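PDB 4D9M: diaminopropionate ammonia-lyase from Escherichia coli, which catalyses the pyridoxal 5'-phosphate-dependent α,β-elimination of both L- and D-2,3-diaminopropionate to pyruvate and ammonia, working as a homodimer. Local coordinates for residues F71-F76 and H123-A128; I8-N13 and Q308-Q313; P224-L229 and K367-L372. All coordinates share one frame; numbering follows the deposited sequence.

In the fold
Interaction 1 lies at the active site, where the loop leading to the cofactor lysine Lys77 meets helix 122-133, whose start binds the carboxylate of the aminoacrylate-cofactor adduct 0JO. Interactions 2 and 3 both belong to the seven-stranded mixed sheet: interaction 2 adds the outermost strand 8-12 to strand 308-312, and interaction 3 pairs the parallel strands 226-230 and 370-375. Their centres are about 16 Å apart, with strand 254-260 bridging 308-312 to 226-230. Interaction 1 is on the opposite side of the chain's centre, with its centre about 29 Å from that of interaction 2 and about 27 Å from that of interaction 3. The side chains of Phe309 and Leu228 each lie about 12 Å from 0JO.

Interaction 1: residues F71-F76 and H123-A128; sequences FGLNAF and HGRGVA. With 0JO (2-{[(E)-{3-hydroxy-2-methyl-5-[(phosphonooxy)methyl]pyridin-4-yl}methylidene]amino}prop-2-enoic acid), chain D.
Arg125 of helix 122-133 lays its guanidinium against the backbone of Leu73, joining the loop ahead of the cofactor lysine to the helix whose first turn binds the carboxylate of the aminoacrylate adduct 0JO, in the fold type II (tryptophan synthase β-like) architecture. Leu73 O lies over the centre of one guanidinium face, 3.4 Å from Arg125 CZ, a contact with the flat cation and not a hydrogen bond. The edge of the same group is used differently: Arg125 NH1 donates over 2.7 Å to a water that also accepts from Asn74 ND2. Arginine suits the place because one flat cation can offer a face to the carbonyl and an N-H to the water. Its CG stands anti to the backbone N (chi1 -178°) and the chain runs extended to NE, which carries the guanidinium from the helix to the loop. An alanine here would take away the cation facing Leu73 O and would probably leave the Asn74-bound water without its second donor. Beside this, Leu73 CD1 reaches to 4.2 Å from Gly126 CA; glycine suits that helix position because a side chain would crowd His123 O of the same helix. Leu73 also packs on Met78, and Asn74 ND2 is held by Asp379. Farther along, the pyridine N1 of 0JO lies near the plane of the Phe76 ring, at its edge, 3.8 Å from CE1, and Tyr206 packs edge-to-face with that ring. Thr119 and Asn122 also bind 0JO, and His123 N donates to the carboxylate oxygen 0JO O at 2.7 Å.

Interaction 2: residues I8-N13 and Q308-Q313; sequences IDIADN and QFISCQ
An antiparallel pair forms one margin of the seven-stranded mixed sheet: strand 8-12 is its outermost member within the chain, and 308-312 lies next to it. Two hydrogen-bonded pairs, Asp9 with Ser311 and Ala11 with Phe309, give four backbone bonds of 2.8 to 2.9 Å, the straightest from Phe309 N to Ala11 O (173°). Between them, at the non-hydrogen-bonded pair of Ile10 and Ile310, the two CG1 atoms meet at 3.8 Å as the side chains lie alongside each other, as suits branched residues in a strand. At the end of the ladder Gln308 NE2 donates to Asp12 OD2 over 3.0 Å. The acid is met from above its carboxylate plane, 52° out of it, whereas the oxygen lies close to the plane of the amide. The Gln308 chain runs extended beyond CG, which also brings NE2 to 3.4 Å from Ile10 CG2; its OE1 is bound by His254 and its NE2 also by Lys362 O. Past the strand Asn13 CB comes to 3.3 Å from Phe309 CE1, while its amide nitrogen bonds Ala306 O and Arg303 O. Strand 254-260 takes the far edge of 308-312. Tyr267 of helix 265-272 packs against Asp9, Ala11, Phe309 and Ser311, and helix 338-351 meets Ile8, Ile310 and Cys312 on the other face.

Interaction 3: residues P224-L229 and K367-L372; sequences PTHVLL and KDAVVL
Val370 O takes two backbone donors at once, Thr225 N at 2.8 Å and His226 N at 3.1 Å. The first comes in the carbonyl plane on a lone pair, the second tilted 33° from that plane, and together they fix the beginning of the strand pair. Thr225 then uses its side chain in place of a backbone acceptor: OG1 accepts from Val370 N at 2.8 Å. The hydroxyl sits between the backbone N and the carbonyl carbon (chi1 56°), which turns it to the neighbouring segment and also lets it share a hydrogen bond with the ring edge of His226 at ND1. A threonine suits this spot because its hydroxyl, one bond from CB, stays close enough to the backbone to meet Val370 N. The other end of the histidine is fixed as well, since NE2 bonds to Leu363 O and the ring stacks on that of His254.

Beyond this start the pairing becomes regular, with Leu372 N donating to His226 O and Leu228 N to Leu372 O, the latter nearly along the carbonyl axis. Side chains fill the two faces. Val371 CG1 packs 3.8 Å from His226 CB and 3.9 Å from Leu228 CD1, a beta-branched residue wedged between two partners. On the other face Val227 and Leu372 lie side by side, CG2 to CG 4.2 Å, and Pro224 and Leu372 both rest on Met217 of helix 197-220. Strand 254-260 pairs with the far edge of 226-230. The two adjacent parallel strands form part of the core of a sheet flanked by helices, an arrangement typical of fold type II pyridoxal-phosphate enzymes such as tryptophan synthase β.

Interaction 1: residues F71-F76 and H123-A128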
ATOM      1  N   PHE B  71     -20.436  -3.756  -9.812  1.00 37.06           N
ATOM      2  CA  PHE B  71     -21.728  -3.126  -9.511  1.00 38.03           C
ATOM      3  C   PHE B  71     -21.770  -2.342  -8.193  1.00 38.76           C
ATOM      4  O   PHE B  71     -22.793  -2.353  -7.503  1.00 39.52           O
ATOM      5  CB  PHE B  71     -22.848  -4.174  -9.495  1.00 37.68           C
ATOM      6  CG  PHE B  71     -23.263  -4.662 -10.850  1.00 37.71           C
ATOM      7  CD1 PHE B  71     -22.778  -5.866 -11.345  1.00 37.09           C
ATOM      8  CD2 PHE B  71     -24.165  -3.938 -11.620  1.00 38.51           C
ATOM      9  CE1 PHE B  71     -23.179  -6.337 -12.583  1.00 36.98           C
ATOM     10  CE2 PHE B  71     -24.566  -4.404 -12.860  1.00 38.58           C
ATOM     11  CZ  PHE B  71     -24.068  -5.604 -13.342  1.00 37.90           C
ATOM     12  N   GLY B  72     -20.667  -1.689  -7.832  1.00 38.79           N
ATOM     13  CA  GLY B  72     -20.601  -0.887  -6.607  1.00 38.97           C
ATOM     14  C   GLY B  72     -20.645  -1.668  -5.303  1.00 38.56           C
ATOM     15  O   GLY B  72     -20.616  -1.078  -4.220  1.00 39.17           O
ATOM     16  N   LEU B  73     -20.681  -2.995  -5.397  1.00 37.61           N
ATOM     17  CA  LEU B  73     -20.826  -3.852  -4.215  1.00 37.03           C
ATOM     18  C   LEU B  73     -19.509  -4.358  -3.617  1.00 36.24           C
ATOM     19  O   LEU B  73     -19.519  -5.103  -2.625  1.00 36.07           O
ATOM     20  CB  LEU B  73     -21.771  -5.027  -4.515  1.00 36.75           C
ATOM     21  CG  LEU B  73     -23.204  -4.724  -4.983  1.00 37.40           C
ATOM     22  CD1 LEU B  73     -24.053  -5.978  -4.875  1.00 37.24           C
ATOM     23  CD2 LEU B  73     -23.853  -3.591  -4.199  1.00 38.30           C
ATOM     24  N   ASN B  74     -18.386  -3.958  -4.212  1.00 35.78           N
ATOM     25  CA  ASN B  74     -17.047  -4.256  -3.681  1.00 35.09           C
ATOM     26  C   ASN B  74     -16.666  -5.751  -3.643  1.00 34.00           C
ATOM     27  O   ASN B  74     -15.693  -6.135  -2.986  1.00 33.60           O
ATOM     28  CB  ASN B  74     -16.890  -3.615  -2.294  1.00 35.62           C
ATOM     29  CG  ASN B  74     -15.490  -3.085  -2.036  1.00 35.66           C
ATOM     30  OD1 ASN B  74     -14.585  -3.214  -2.870  1.00 35.02           O
ATOM     31  ND2 ASN B  74     -15.307  -2.480  -0.863  1.00 36.15           N
ATOM     32  N   ALA B  75     -17.435  -6.577  -4.350  1.00 33.64           N
ATOM     33  CA  ALA B  75     -17.235  -8.035  -4.397  1.00 33.12           C
ATOM     34  C   ALA B  75     -17.934  -8.647  -5.614  1.00 33.03           C
ATOM     35  O   ALA B  75     -18.741  -7.986  -6.265  1.00 33.30           O
ATOM     36  CB  ALA B  75     -17.733  -8.687  -3.114  1.00 32.94           C
ATOM     37  N   PHE B  76     -17.628  -9.908  -5.911  1.00 33.03           N
ATOM     38  CA  PHE B  76     -18.156 -10.592  -7.101  1.00 33.41           C
ATOM     39  C   PHE B  76     -19.489 -11.305  -6.856  1.00 34.12           C
ATOM     40  O   PHE B  76     -20.221 -11.609  -7.811  1.00 34.35           O
ATOM     41  CB  PHE B  76     -17.149 -11.638  -7.593  1.00 32.87           C
ATOM     42  CG  PHE B  76     -17.166 -12.913  -6.795  1.00 32.41           C
ATOM     43  CD1 PHE B  76     -16.430 -13.025  -5.625  1.00 32.24           C
ATOM     44  CD2 PHE B  76     -17.941 -13.993  -7.200  1.00 32.48           C
ATOM     45  CE1 PHE B  76     -16.455 -14.189  -4.875  1.00 32.06           C
ATOM     46  CE2 PHE B  76     -17.973 -15.163  -6.451  1.00 32.50           C
ATOM     47  CZ  PHE B  76     -17.227 -15.259  -5.284  1.00 32.24           C
ATOM     48  N   HIS B 123     -22.257 -12.572  -0.029  1.00 35.95           N
ATOM     49  CA  HIS B 123     -23.409 -13.250  -0.618  1.00 35.65           C
ATOM     50  C   HIS B 123     -24.725 -12.611  -0.233  1.00 35.73           C
ATOM     51  O   HIS B 123     -25.534 -12.288  -1.105  1.00 35.66           O
ATOM     52  CB  HIS B 123     -23.409 -14.736  -0.286  1.00 35.25           C
ATOM     53  CG  HIS B 123     -24.664 -15.446  -0.719  1.00 35.07           C
ATOM     54  ND1 HIS B 123     -25.131 -15.384  -1.981  1.00 34.87           N
ATOM     55  CD2 HIS B 123     -25.551 -16.247  -0.010  1.00 35.29           C
ATOM     56  CE1 HIS B 123     -26.263 -16.106  -2.073  1.00 35.29           C
ATOM     57  NE2 HIS B 123     -26.520 -16.632  -0.865  1.00 35.48           N
ATOM     58  N   GLY B 124     -24.944 -12.430   1.070  1.00 35.79           N
ATOM     59  CA  GLY B 124     -26.136 -11.752   1.575  1.00 36.42           C
ATOM     60  C   GLY B 124     -26.303 -10.373   0.966  1.00 36.26           C
ATOM     61  O   GLY B 124     -27.385 -10.030   0.501  1.00 36.85           O
ATOM     62  N   ARG B 125     -25.218  -9.601   0.952  1.00 35.80           N
ATOM     63  CA  ARG B 125     -25.191  -8.275   0.333  1.00 36.12           C
ATOM     64  C   ARG B 125     -25.637  -8.324  -1.127  1.00 36.31           C
ATOM     65  O   ARG B 125     -26.447  -7.499  -1.563  1.00 36.95           O
ATOM     66  CB  ARG B 125     -23.790  -7.657   0.444  1.00 35.38           C
ATOM     67  CG  ARG B 125     -23.674  -6.254  -0.120  1.00 35.21           C
ATOM     68  CD  ARG B 125     -22.318  -5.648   0.213  1.00 35.30           C
ATOM     69  NE  ARG B 125     -22.158  -4.287  -0.308  1.00 35.45           N
ATOM     70  CZ  ARG B 125     -21.109  -3.507  -0.060  1.00 35.55           C
ATOM     71  NH1 ARG B 125     -20.105  -3.941   0.698  1.00 35.29           N
ATOM     72  NH2 ARG B 125     -21.057  -2.290  -0.576  1.00 35.93           N
ATOM     73  N   GLY B 126     -25.097  -9.292  -1.870  1.00 35.98           N
ATOM     74  CA  GLY B 126     -25.511  -9.558  -3.242  1.00 36.02           C
ATOM     75  C   GLY B 126     -26.987  -9.890  -3.347  1.00 36.47           C
ATOM     76  O   GLY B 126     -27.681  -9.375  -4.227  1.00 36.50           O
ATOM     77  N   VAL B 127     -27.468 -10.745  -2.442  1.00 36.83           N
ATOM     78  CA  VAL B 127     -28.893 -11.089  -2.381  1.00 38.02           C
ATOM     79  C   VAL B 127     -29.739  -9.855  -2.030  1.00 39.03           C
ATOM     80  O   VAL B 127     -30.635  -9.489  -2.790  1.00 40.06           O
ATOM     81  CB  VAL B 127     -29.166 -12.275  -1.419  1.00 38.01           C
ATOM     82  CG1 VAL B 127     -30.655 -12.415  -1.106  1.00 38.69           C
ATOM     83  CG2 VAL B 127     -28.625 -13.570  -2.007  1.00 36.85           C
ATOM     84  N   ALA B 128     -29.426  -9.205  -0.911  1.00 39.32           N
ATOM     85  CA  ALA B 128     -30.134  -7.990  -0.473  1.00 40.57           C
ATOM     86  C   ALA B 128     -30.259  -6.932  -1.572  1.00 41.24           C
ATOM     87  O   ALA B 128     -31.337  -6.367  -1.786  1.00 41.78           O
ATOM     88  CB  ALA B 128     -29.460  -7.399   0.755  1.00 40.39           C
TER
HETATM   89  O   0JO D 401     -20.288 -14.255   0.838  1.00 35.24           O
HETATM   90  C   0JO D 401     -20.271 -15.226   1.629  1.00 37.83           C
HETATM   91  OXT 0JO D 401     -21.182 -15.411   2.480  1.00 36.90           O
HETATM   92  CA  0JO D 401     -19.142 -16.160   1.545  1.00 38.78           C
HETATM   93  CB  0JO D 401     -19.151 -17.350   2.138  1.00 38.55           C
HETATM   94  N   0JO D 401     -18.075 -15.738   0.846  1.00 40.57           N
HETATM   95  C4A 0JO D 401     -17.345 -16.461   0.101  1.00 39.82           C
HETATM   96  C4  0JO D 401     -16.198 -15.845  -0.620  1.00 39.94           C
HETATM   97  C3  0JO D 401     -16.038 -14.463  -0.631  1.00 39.25           C
HETATM   98  O3  0JO D 401     -16.918 -13.649   0.022  1.00 38.62           O
HETATM   99  C2  0JO D 401     -14.962 -13.908  -1.314  1.00 38.52           C
HETATM  100  C2A 0JO D 401     -14.773 -12.424  -1.334  1.00 36.26           C
HETATM  101  N1  0JO D 401     -14.071 -14.681  -1.973  1.00 37.88           N
HETATM  102  C6  0JO D 401     -14.208 -16.012  -1.985  1.00 39.15           C
HETATM  103  C5  0JO D 401     -15.264 -16.620  -1.312  1.00 39.32           C
HETATM  104  C5A 0JO D 401     -15.350 -18.124  -1.362  1.00 38.95           C
HETATM  105  OP4 0JO D 401     -16.327 -18.501  -2.318  1.00 38.54           O
HETATM  106  P   0JO D 401     -17.090 -19.900  -2.147  1.00 38.09           P
HETATM  107  OP3 0JO D 401     -15.985 -20.918  -2.064  1.00 37.49           O
HETATM  108  OP1 0JO D 401     -17.936 -19.959  -3.392  1.00 36.43           O
HETATM  109  OP2 0JO D 401     -17.855 -19.765  -0.847  1.00 39.46           O
HETATM  110  O   HOH W   1     -17.917  -2.291   0.543  1.00 21.22           O

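Interaction 2: residues I8-N13 and Q308-Q313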
ATOM      1  N   ILE B   8       2.854 -22.981   3.477  1.00 50.30           N
ATOM      2  CA  ILE B   8       2.185 -23.157   2.194  1.00 50.61           C
ATOM      3  C   ILE B   8       2.326 -24.612   1.731  1.00 51.66           C
ATOM      4  O   ILE B   8       3.284 -24.976   1.043  1.00 52.56           O
ATOM      5  CB  ILE B   8       2.672 -22.148   1.126  1.00 51.09           C
ATOM      6  CG1 ILE B   8       4.180 -21.918   1.232  1.00 51.75           C
ATOM      7  CG2 ILE B   8       1.939 -20.815   1.275  1.00 50.88           C
ATOM      8  CD1 ILE B   8       4.771 -21.174   0.058  1.00 51.86           C
ATOM      9  N   ASP B   9       1.372 -25.441   2.154  1.00 51.06           N
ATOM     10  CA  ASP B   9       1.371 -26.862   1.843  1.00 50.86           C
ATOM     11  C   ASP B   9       0.669 -27.084   0.520  1.00 49.94           C
ATOM     12  O   ASP B   9      -0.474 -26.652   0.334  1.00 49.17           O
ATOM     13  CB  ASP B   9       0.647 -27.666   2.930  1.00 52.32           C
ATOM     14  CG  ASP B   9       1.384 -27.672   4.259  1.00 53.39           C
ATOM     15  OD1 ASP B   9       2.630 -27.775   4.273  1.00 53.83           O
ATOM     16  OD2 ASP B   9       0.701 -27.595   5.301  1.00 54.62           O
ATOM     17  N   ILE B  10       1.357 -27.765  -0.392  1.00 48.94           N
ATOM     18  CA  ILE B  10       0.805 -28.072  -1.703  1.00 48.06           C
ATOM     19  C   ILE B  10       0.531 -29.576  -1.813  1.00 48.86           C
ATOM     20  O   ILE B  10       1.348 -30.405  -1.396  1.00 49.93           O
ATOM     21  CB  ILE B  10       1.742 -27.597  -2.835  1.00 47.83           C
ATOM     22  CG1 ILE B  10       2.074 -26.111  -2.663  1.00 47.11           C
ATOM     23  CG2 ILE B  10       1.122 -27.843  -4.206  1.00 47.48           C
ATOM     24  CD1 ILE B  10       3.428 -25.714  -3.223  1.00 47.37           C
ATOM     25  N   ALA B  11      -0.633 -29.918  -2.352  1.00 48.18           N
ATOM     26  CA  ALA B  11      -0.971 -31.306  -2.618  1.00 48.78           C
ATOM     27  C   ALA B  11      -1.501 -31.448  -4.035  1.00 48.54           C
ATOM     28  O   ALA B  11      -2.445 -30.755  -4.426  1.00 47.57           O
ATOM     29  CB  ALA B  11      -1.990 -31.816  -1.607  1.00 48.42           C
ATOM     30  N   ASP B  12      -0.871 -32.335  -4.800  1.00 49.48           N
ATOM     31  CA  ASP B  12      -1.383 -32.740  -6.105  1.00 50.27           C
ATOM     32  C   ASP B  12      -2.748 -33.398  -5.928  1.00 50.10           C
ATOM     33  O   ASP B  12      -2.950 -34.191  -5.004  1.00 50.48           O
ATOM     34  CB  ASP B  12      -0.425 -33.722  -6.792  1.00 51.64           C
ATOM     35  CG  ASP B  12       0.896 -33.081  -7.202  1.00 52.54           C
ATOM     36  OD1 ASP B  12       1.482 -33.527  -8.212  1.00 54.19           O
ATOM     37  OD2 ASP B  12       1.359 -32.140  -6.522  1.00 52.02           O
ATOM     38  N   ASN B  13      -3.683 -33.054  -6.804  1.00 49.41           N
ATOM     39  CA  ASN B  13      -4.985 -33.699  -6.812  1.00 49.95           C
ATOM     40  C   ASN B  13      -4.905 -35.096  -7.430  1.00 51.58           C
ATOM     41  O   ASN B  13      -4.970 -35.253  -8.653  1.00 52.26           O
ATOM     42  CB  ASN B  13      -6.014 -32.834  -7.543  1.00 48.57           C
ATOM     43  CG  ASN B  13      -7.360 -33.515  -7.677  1.00 48.55           C
ATOM     44  OD1 ASN B  13      -7.705 -34.401  -6.891  1.00 48.54           O
ATOM     45  ND2 ASN B  13      -8.128 -33.110  -8.686  1.00 48.10           N
ATOM     46  N   GLN B 308      -4.083 -28.859  -8.358  1.00 42.88           N
ATOM     47  CA  GLN B 308      -3.487 -28.872  -7.028  1.00 42.77           C
ATOM     48  C   GLN B 308      -4.341 -28.135  -6.003  1.00 42.63           C
ATOM     49  O   GLN B 308      -5.157 -27.276  -6.356  1.00 42.72           O
ATOM     50  CB  GLN B 308      -2.080 -28.267  -7.076  1.00 42.93           C
ATOM     51  CG  GLN B 308      -1.037 -29.179  -7.713  1.00 43.16           C
ATOM     52  CD  GLN B 308       0.324 -28.527  -7.820  1.00 43.14           C
ATOM     53  OE1 GLN B 308       0.457 -27.417  -8.330  1.00 42.87           O
ATOM     54  NE2 GLN B 308       1.349 -29.222  -7.347  1.00 43.81           N
ATOM     55  N   PHE B 309      -4.148 -28.493  -4.736  1.00 42.78           N
ATOM     56  CA  PHE B 309      -4.774 -27.815  -3.607  1.00 42.10           C
ATOM     57  C   PHE B 309      -3.682 -27.248  -2.712  1.00 42.24           C
ATOM     58  O   PHE B 309      -2.651 -27.899  -2.509  1.00 42.58           O
ATOM     59  CB  PHE B 309      -5.637 -28.786  -2.798  1.00 42.58           C
ATOM     60  CG  PHE B 309      -6.614 -29.574  -3.627  1.00 42.71           C
ATOM     61  CD1 PHE B 309      -6.369 -30.908  -3.927  1.00 43.13           C
ATOM     62  CD2 PHE B 309      -7.782 -28.983  -4.106  1.00 42.25           C
ATOM     63  CE1 PHE B 309      -7.267 -31.641  -4.688  1.00 43.51           C
ATOM     64  CE2 PHE B 309      -8.680 -29.710  -4.869  1.00 42.30           C
ATOM     65  CZ  PHE B 309      -8.426 -31.043  -5.160  1.00 42.69           C
ATOM     66  N   ILE B 310      -3.910 -26.040  -2.189  1.00 41.69           N
ATOM     67  CA  ILE B 310      -2.980 -25.395  -1.261  1.00 41.80           C
ATOM     68  C   ILE B 310      -3.650 -25.040   0.071  1.00 42.41           C
ATOM     69  O   ILE B 310      -4.655 -24.318   0.106  1.00 42.25           O
ATOM     70  CB  ILE B 310      -2.321 -24.136  -1.873  1.00 41.11           C
ATOM     71  CG1 ILE B 310      -1.336 -24.533  -2.977  1.00 41.29           C
ATOM     72  CG2 ILE B 310      -1.607 -23.318  -0.803  1.00 41.11           C
ATOM     73  CD1 ILE B 310      -0.519 -23.384  -3.543  1.00 40.91           C
ATOM     74  N   SER B 311      -3.091 -25.570   1.158  1.00 42.99           N
ATOM     75  CA  SER B 311      -3.467 -25.147   2.500  1.00 43.41           C
ATOM     76  C   SER B 311      -2.403 -24.169   2.987  1.00 43.64           C
ATOM     77  O   SER B 311      -1.216 -24.508   3.019  1.00 44.43           O
ATOM     78  CB  SER B 311      -3.587 -26.350   3.437  1.00 44.12           C
ATOM     79  OG  SER B 311      -3.889 -25.944   4.764  1.00 44.70           O
ATOM     80  N   CYS B 312      -2.824 -22.954   3.346  1.00 43.06           N
ATOM     81  CA  CYS B 312      -1.881 -21.899   3.718  1.00 43.05           C
ATOM     82  C   CYS B 312      -2.237 -21.096   4.978  1.00 43.67           C
ATOM     83  O   CYS B 312      -3.398 -21.003   5.380  1.00 43.60           O
ATOM     84  CB  CYS B 312      -1.647 -20.952   2.540  1.00 42.12           C
ATOM     85  SG  CYS B 312      -3.024 -19.839   2.177  1.00 40.75           S
ATOM     86  N   GLN B 313      -1.197 -20.517   5.570  1.00 44.23           N
ATOM     87  CA  GLN B 313      -1.270 -19.660   6.749  1.00 44.84           C
ATOM     88  C   GLN B 313      -2.092 -18.396   6.481  1.00 44.17           C
ATOM     89  O   GLN B 313      -2.113 -17.885   5.362  1.00 42.98           O
ATOM     90  CB  GLN B 313       0.155 -19.261   7.134  1.00 45.49           C
ATOM     91  CG  GLN B 313       0.425 -19.184   8.622  1.00 47.18           C
ATOM     92  CD  GLN B 313       1.890 -18.927   8.945  1.00 47.80           C
ATOM     93  OE1 GLN B 313       2.797 -19.434   8.274  1.00 47.80           O
ATOM     94  NE2 GLN B 313       2.128 -18.146   9.987  1.00 48.20           N
TER

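Interaction 3: residues P224-L229 and K367-L372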
ATOM      1  N   PRO B 224      -3.836 -18.051 -20.442  1.00 40.62           N
ATOM      2  CA  PRO B 224      -3.357 -18.390 -19.100  1.00 39.95           C
ATOM      3  C   PRO B 224      -2.847 -19.823 -19.033  1.00 40.84           C
ATOM      4  O   PRO B 224      -3.456 -20.725 -19.619  1.00 42.05           O
ATOM      5  CB  PRO B 224      -4.607 -18.237 -18.232  1.00 39.18           C
ATOM      6  CG  PRO B 224      -5.743 -18.502 -19.166  1.00 39.76           C
ATOM      7  CD  PRO B 224      -5.307 -17.956 -20.501  1.00 40.38           C
ATOM      8  N   THR B 225      -1.735 -20.023 -18.335  1.00 40.69           N
ATOM      9  CA  THR B 225      -1.235 -21.365 -18.056  1.00 41.37           C
ATOM     10  C   THR B 225      -1.691 -21.805 -16.667  1.00 41.16           C
ATOM     11  O   THR B 225      -1.799 -23.003 -16.387  1.00 42.14           O
ATOM     12  CB  THR B 225       0.304 -21.432 -18.131  1.00 41.69           C
ATOM     13  OG1 THR B 225       0.867 -20.466 -17.240  1.00 40.52           O
ATOM     14  CG2 THR B 225       0.789 -21.150 -19.550  1.00 42.24           C
ATOM     15  N   HIS B 226      -1.960 -20.819 -15.809  1.00 40.16           N
ATOM     16  CA  HIS B 226      -2.338 -21.053 -14.423  1.00 39.47           C
ATOM     17  C   HIS B 226      -3.547 -20.255 -14.013  1.00 38.61           C
ATOM     18  O   HIS B 226      -3.786 -19.154 -14.515  1.00 38.16           O
ATOM     19  CB  HIS B 226      -1.180 -20.699 -13.489  1.00 39.40           C
ATOM     20  CG  HIS B 226       0.017 -21.603 -13.621  1.00 40.48           C
ATOM     21  ND1 HIS B 226       0.822 -21.590 -14.700  1.00 41.18           N
ATOM     22  CD2 HIS B 226       0.545 -22.553 -12.750  1.00 41.27           C
ATOM     23  CE1 HIS B 226       1.807 -22.492 -14.538  1.00 42.09           C
ATOM     24  NE2 HIS B 226       1.635 -23.086 -13.346  1.00 42.02           N
ATOM     25  N   VAL B 227      -4.320 -20.816 -13.089  1.00 37.99           N
ATOM     26  CA  VAL B 227      -5.307 -20.052 -12.347  1.00 37.28           C
ATOM     27  C   VAL B 227      -5.261 -20.413 -10.865  1.00 37.11           C
ATOM     28  O   VAL B 227      -5.187 -21.589 -10.501  1.00 37.53           O
ATOM     29  CB  VAL B 227      -6.737 -20.155 -12.942  1.00 37.21           C
ATOM     30  CG1 VAL B 227      -7.313 -21.562 -12.817  1.00 37.53           C
ATOM     31  CG2 VAL B 227      -7.658 -19.121 -12.301  1.00 36.11           C
ATOM     32  N   LEU B 228      -5.252 -19.385 -10.024  1.00 36.60           N
ATOM     33  CA  LEU B 228      -5.343 -19.554  -8.582  1.00 36.66           C
ATOM     34  C   LEU B 228      -6.765 -19.195  -8.159  1.00 36.55           C
ATOM     35  O   LEU B 228      -7.247 -18.091  -8.443  1.00 36.09           O
ATOM     36  CB  LEU B 228      -4.339 -18.646  -7.881  1.00 36.53           C
ATOM     37  CG  LEU B 228      -2.849 -18.929  -8.078  1.00 36.71           C
ATOM     38  CD1 LEU B 228      -2.073 -17.623  -8.061  1.00 36.42           C
ATOM     39  CD2 LEU B 228      -2.336 -19.855  -6.987  1.00 37.33           C
ATOM     40  N   LEU B 229      -7.444 -20.141  -7.515  1.00 36.62           N
ATOM     41  CA  LEU B 229      -8.820 -19.932  -7.064  1.00 36.33           C
ATOM     42  C   LEU B 229      -8.931 -20.140  -5.572  1.00 36.62           C
ATOM     43  O   LEU B 229      -8.695 -21.244  -5.069  1.00 37.02           O
ATOM     44  CB  LEU B 229      -9.790 -20.857  -7.804  1.00 36.97           C
ATOM     45  CG  LEU B 229      -9.837 -20.678  -9.329  1.00 37.32           C
ATOM     46  CD1 LEU B 229     -10.663 -21.771  -9.986  1.00 37.47           C
ATOM     47  CD2 LEU B 229     -10.355 -19.293  -9.691  1.00 36.71           C
ATOM     48  N   LYS B 367       9.222 -19.015 -16.284  1.00 43.79           N
ATOM     49  CA  LYS B 367       9.274 -17.729 -16.981  1.00 43.49           C
ATOM     50  C   LYS B 367       8.152 -17.542 -18.009  1.00 42.81           C
ATOM     51  O   LYS B 367       7.910 -16.428 -18.472  1.00 42.75           O
ATOM     52  CB  LYS B 367      10.644 -17.537 -17.644  1.00 44.59           C
ATOM     53  N   ASP B 368       7.470 -18.627 -18.357  1.00 42.11           N
ATOM     54  CA  ASP B 368       6.407 -18.568 -19.357  1.00 41.94           C
ATOM     55  C   ASP B 368       4.982 -18.544 -18.769  1.00 40.66           C
ATOM     56  O   ASP B 368       4.004 -18.327 -19.499  1.00 40.21           O
ATOM     57  CB  ASP B 368       6.577 -19.710 -20.363  1.00 42.65           C
ATOM     58  CG  ASP B 368       7.786 -19.504 -21.275  1.00 44.26           C
ATOM     59  OD1 ASP B 368       7.791 -18.515 -22.049  1.00 44.79           O
ATOM     60  OD2 ASP B 368       8.727 -20.326 -21.218  1.00 44.52           O
ATOM     61  N   ALA B 369       4.880 -18.746 -17.456  1.00 39.59           N
ATOM     62  CA  ALA B 369       3.586 -18.865 -16.788  1.00 39.00           C
ATOM     63  C   ALA B 369       2.754 -17.593 -16.889  1.00 38.23           C
ATOM     64  O   ALA B 369       3.202 -16.505 -16.525  1.00 38.12           O
ATOM     65  CB  ALA B 369       3.765 -19.276 -15.333  1.00 38.48           C
ATOM     66  N   VAL B 370       1.557 -17.735 -17.438  1.00 37.85           N
ATOM     67  CA  VAL B 370       0.609 -16.638 -17.479  1.00 37.70           C
ATOM     68  C   VAL B 370      -0.417 -16.955 -16.395  1.00 36.77           C
ATOM     69  O   VAL B 370      -1.228 -17.882 -16.532  1.00 36.54           O
ATOM     70  CB  VAL B 370      -0.030 -16.477 -18.871  1.00 38.32           C
ATOM     71  CG1 VAL B 370      -1.073 -15.367 -18.859  1.00 38.11           C
ATOM     72  CG2 VAL B 370       1.046 -16.184 -19.912  1.00 39.17           C
ATOM     73  N   VAL B 371      -0.326 -16.213 -15.296  1.00 36.07           N
ATOM     74  CA  VAL B 371      -1.065 -16.549 -14.087  1.00 35.51           C
ATOM     75  C   VAL B 371      -2.271 -15.637 -13.920  1.00 35.19           C
ATOM     76  O   VAL B 371      -2.128 -14.417 -13.765  1.00 34.85           O
ATOM     77  CB  VAL B 371      -0.169 -16.493 -12.827  1.00 35.22           C
ATOM     78  CG1 VAL B 371      -0.776 -17.324 -11.708  1.00 34.88           C
ATOM     79  CG2 VAL B 371       1.231 -17.006 -13.138  1.00 35.68           C
ATOM     80  N   LEU B 372      -3.455 -16.241 -13.998  1.00 35.19           N
ATOM     81  CA  LEU B 372      -4.700 -15.547 -13.695  1.00 35.02           C
ATOM     82  C   LEU B 372      -5.013 -15.689 -12.215  1.00 34.60           C
ATOM     83  O   LEU B 372      -5.023 -16.801 -11.676  1.00 34.37           O
ATOM     84  CB  LEU B 372      -5.865 -16.089 -14.530  1.00 35.39           C
ATOM     85  CG  LEU B 372      -7.273 -15.506 -14.313  1.00 35.40           C
ATOM     86  CD1 LEU B 372      -7.315 -13.985 -14.442  1.00 35.47           C
ATOM     87  CD2 LEU B 372      -8.268 -16.151 -15.266  1.00 35.79           C
TER